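Local structure of galacto-N-biose/lacto-N-biose I transporter substrate-binding protein (Bifidobacterium longum, 2Z8F) at residues I18-L24 with Q48-F54. The protein binds lacto-N-biose I, galacto-N-biose and related glycans such as lacto-N-tetraose and probably delivers them to an ABC transporter for import. Residues are numbered along the deposited sequence; the frame is centred on the assembly and turned at random.
Sequences ITYMHRL and QVKATKF. With NAG (2-acetamido-2-deoxy-beta-D-glucopyranose), chain C; GAL (beta-D-galactopyranose), chain B.
Strands 16-22 and 47-53 are the two parallel strands of a beta-alpha-beta crossover through helix 33-43, and H22 pairs with K53 where they run out toward the sugar cleft. Six backbone hydrogen bonds join the strands, from I18 N to Q48 O as far as F54 N to H22 O, the last at 2.8 Å. Side chains reinforce the pairing at its C-terminal end. The H22 imidazole, its CG held between backbone N and carbonyl carbon (chi1 67°), lies across the K53 backbone, and K53 CA makes a CH-pi contact over one ring face, 3.8 Å from the centroid. Two bonds in the ring plane help fix its rotation: L24 N donates to H22 ND1 at 3.0 Å, and a water sits 2.8 Å from H22 NE2. The H22 and K53 side chains cross at about a right angle, and K53 then bends at its last torsion (chi4 63°), so that K53 NZ donates a 2.8 Å hydrogen bond to L24 O from above the carbonyl plane. This bond ties L24 to the outermost strand of the sheet. With M21 and T52 on the other face of the sheet, M21 runs alongside F54, its SD 3.9 Å from F54 CD1, an oblique Met-aromatic contact beside helix 61-71. R23 extends from the strand end into the glycan pocket, where R23 NH1 makes weak bonds to O3 and O7 of NAG while E84 forms a salt bridge with R23 NH2; L24 CD2 comes 3.7 Å from O4 of GAL. A beta-alpha-beta unit of one lobe thus sends its strand-end loop into the inter-lobe cleft, as in solute-binding proteins of this clan.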
# COMPACT_ATOMS: atom_id res chain seq x y z
N ILE A 18 7.64 1.97 26.18
CA ILE A 18 7.40 2.44 24.81
C ILE A 18 6.01 1.98 24.38
O ILE A 18 5.59 0.87 24.70
CB ILE A 18 8.45 1.77 23.85
CG1 ILE A 18 9.87 2.19 24.24
CG2 ILE A 18 8.16 2.04 22.33
CD1 ILE A 18 10.08 3.68 24.30
N THR A 19 5.28 2.84 23.67
CA THR A 19 4.03 2.43 23.06
C THR A 19 4.17 2.45 21.55
O THR A 19 4.87 3.32 21.02
CB THR A 19 2.86 3.32 23.45
OG1 THR A 19 3.25 4.71 23.37
CG2 THR A 19 2.46 3.00 24.88
N TYR A 20 3.54 1.47 20.90
CA TYR A 20 3.54 1.31 19.42
C TYR A 20 2.10 1.07 18.96
O TYR A 20 1.48 0.06 19.34
CB TYR A 20 4.45 0.13 19.05
CG TYR A 20 4.41 -0.38 17.61
CD1 TYR A 20 4.11 0.47 16.53
CD2 TYR A 20 4.72 -1.70 17.32
CE1 TYR A 20 4.11 -0.01 15.22
CE2 TYR A 20 4.71 -2.19 16.02
CZ TYR A 20 4.39 -1.36 14.98
OH TYR A 20 4.39 -1.93 13.72
N MET A 21 1.56 2.01 18.18
CA MET A 21 0.24 1.85 17.56
C MET A 21 0.44 1.48 16.09
O MET A 21 1.20 2.14 15.36
CB MET A 21 -0.59 3.14 17.64
CG MET A 21 -2.00 2.93 17.12
SD MET A 21 -3.01 4.44 17.03
CE MET A 21 -1.81 5.73 16.89
N HIS A 22 -0.21 0.40 15.68
CA HIS A 22 -0.05 -0.08 14.32
C HIS A 22 -1.43 -0.31 13.69
O HIS A 22 -2.48 -0.33 14.39
CB HIS A 22 0.73 -1.40 14.33
CG HIS A 22 -0.03 -2.53 14.96
ND1 HIS A 22 -0.94 -3.29 14.28
CD2 HIS A 22 -0.04 -2.99 16.24
CE1 HIS A 22 -1.47 -4.19 15.10
NE2 HIS A 22 -0.94 -4.02 16.30
N ARG A 23 -1.44 -0.52 12.38
CA ARG A 23 -2.66 -0.94 11.70
C ARG A 23 -2.43 -2.19 10.84
O ARG A 23 -2.95 -2.33 9.73
CB ARG A 23 -3.34 0.22 10.96
CG ARG A 23 -2.40 1.04 10.05
CD ARG A 23 -3.20 2.15 9.35
NE ARG A 23 -2.39 3.04 8.52
CZ ARG A 23 -2.12 2.86 7.23
NH1 ARG A 23 -2.53 1.77 6.59
NH2 ARG A 23 -1.42 3.81 6.59
N LEU A 24 -1.67 -3.15 11.40
CA LEU A 24 -1.52 -4.44 10.78
C LEU A 24 -2.77 -5.28 11.02
O LEU A 24 -3.45 -5.07 12.05
CB LEU A 24 -0.24 -5.15 11.27
CG LEU A 24 1.05 -4.35 10.98
CD1 LEU A 24 2.29 -5.08 11.52
CD2 LEU A 24 1.24 -4.02 9.50
N GLN A 48 10.19 -2.03 27.75
CA GLN A 48 8.92 -2.73 27.64
C GLN A 48 8.03 -2.02 26.65
O GLN A 48 7.87 -0.81 26.72
CB GLN A 48 8.26 -2.80 29.04
CG GLN A 48 8.99 -3.75 29.99
CD GLN A 48 8.80 -5.19 29.60
OE1 GLN A 48 7.71 -5.77 29.79
NE2 GLN A 48 9.84 -5.80 29.04
N VAL A 49 7.44 -2.79 25.73
CA VAL A 49 6.65 -2.25 24.65
C VAL A 49 5.19 -2.68 24.73
O VAL A 49 4.88 -3.87 24.83
CB VAL A 49 7.24 -2.67 23.31
CG1 VAL A 49 6.42 -2.07 22.14
CG2 VAL A 49 8.69 -2.19 23.24
N LYS A 50 4.30 -1.69 24.66
CA LYS A 50 2.86 -1.94 24.58
C LYS A 50 2.39 -1.63 23.16
O LYS A 50 2.38 -0.46 22.74
CB LYS A 50 2.11 -1.09 25.62
CG LYS A 50 0.61 -1.30 25.68
CD LYS A 50 0.01 -0.71 26.98
CE LYS A 50 0.24 0.81 27.11
NZ LYS A 50 -0.41 1.39 28.34
N ALA A 51 2.03 -2.69 22.44
CA ALA A 51 1.58 -2.61 21.05
C ALA A 51 0.06 -2.68 21.01
O ALA A 51 -0.56 -3.57 21.64
CB ALA A 51 2.19 -3.72 20.21
N THR A 52 -0.54 -1.75 20.29
CA THR A 52 -2.00 -1.76 20.11
C THR A 52 -2.35 -1.57 18.64
O THR A 52 -1.67 -0.85 17.92
CB THR A 52 -2.69 -0.68 20.96
OG1 THR A 52 -2.13 0.60 20.67
CG2 THR A 52 -2.51 -0.94 22.46
N LYS A 53 -3.40 -2.26 18.19
CA LYS A 53 -3.93 -2.06 16.85
C LYS A 53 -4.93 -0.91 16.86
O LYS A 53 -5.87 -0.90 17.68
CB LYS A 53 -4.59 -3.35 16.35
CG LYS A 53 -5.26 -3.23 15.00
CD LYS A 53 -5.74 -4.59 14.51
CE LYS A 53 -6.66 -4.50 13.31
NZ LYS A 53 -5.97 -3.90 12.13
N PHE A 54 -4.74 0.04 15.96
CA PHE A 54 -5.69 1.13 15.79
C PHE A 54 -7.10 0.59 15.54
O PHE A 54 -7.30 -0.24 14.66
CB PHE A 54 -5.26 2.05 14.64
CG PHE A 54 -6.24 3.16 14.35
CD1 PHE A 54 -6.50 4.16 15.30
CD2 PHE A 54 -6.89 3.22 13.12
CE1 PHE A 54 -7.41 5.19 15.02
CE2 PHE A 54 -7.80 4.25 12.84
CZ PHE A 54 -8.06 5.22 13.80
C1 NAG C . -6.28 0.81 3.15
C2 NAG C . -4.79 0.81 3.51
C3 NAG C . -4.19 -0.59 3.73
C4 NAG C . -5.13 -1.43 4.64
C5 NAG C . -6.53 -1.39 4.02
C6 NAG C . -7.50 -2.32 4.76
C7 NAG C . -3.29 2.55 2.77
C8 NAG C . -2.58 3.18 1.60
N2 NAG C . -4.07 1.53 2.45
O3 NAG C . -2.92 -0.27 4.29
O4 NAG C . -4.68 -2.76 4.64
O5 NAG C . -6.97 -0.04 4.06
O6 NAG C . -7.68 -1.83 6.06
O7 NAG C . -3.09 2.98 3.91
C1 GAL B . -1.90 -1.27 4.07
C2 GAL B . -0.56 -0.57 4.22
C3 GAL B . 0.55 -1.61 4.15
C4 GAL B . 0.31 -2.72 5.19
C5 GAL B . -1.07 -3.33 5.00
C6 GAL B . -1.43 -4.35 6.09
O2 GAL B . -0.40 0.34 3.14
O3 GAL B . 1.77 -0.94 4.36
O4 GAL B . 0.46 -2.11 6.45
O5 GAL B . -2.06 -2.31 5.05
O6 GAL B . -2.56 -5.09 5.68
O HOH W 1 -1.30 -5.28 18.79
O HOH W 2 -5.33 -3.78 9.12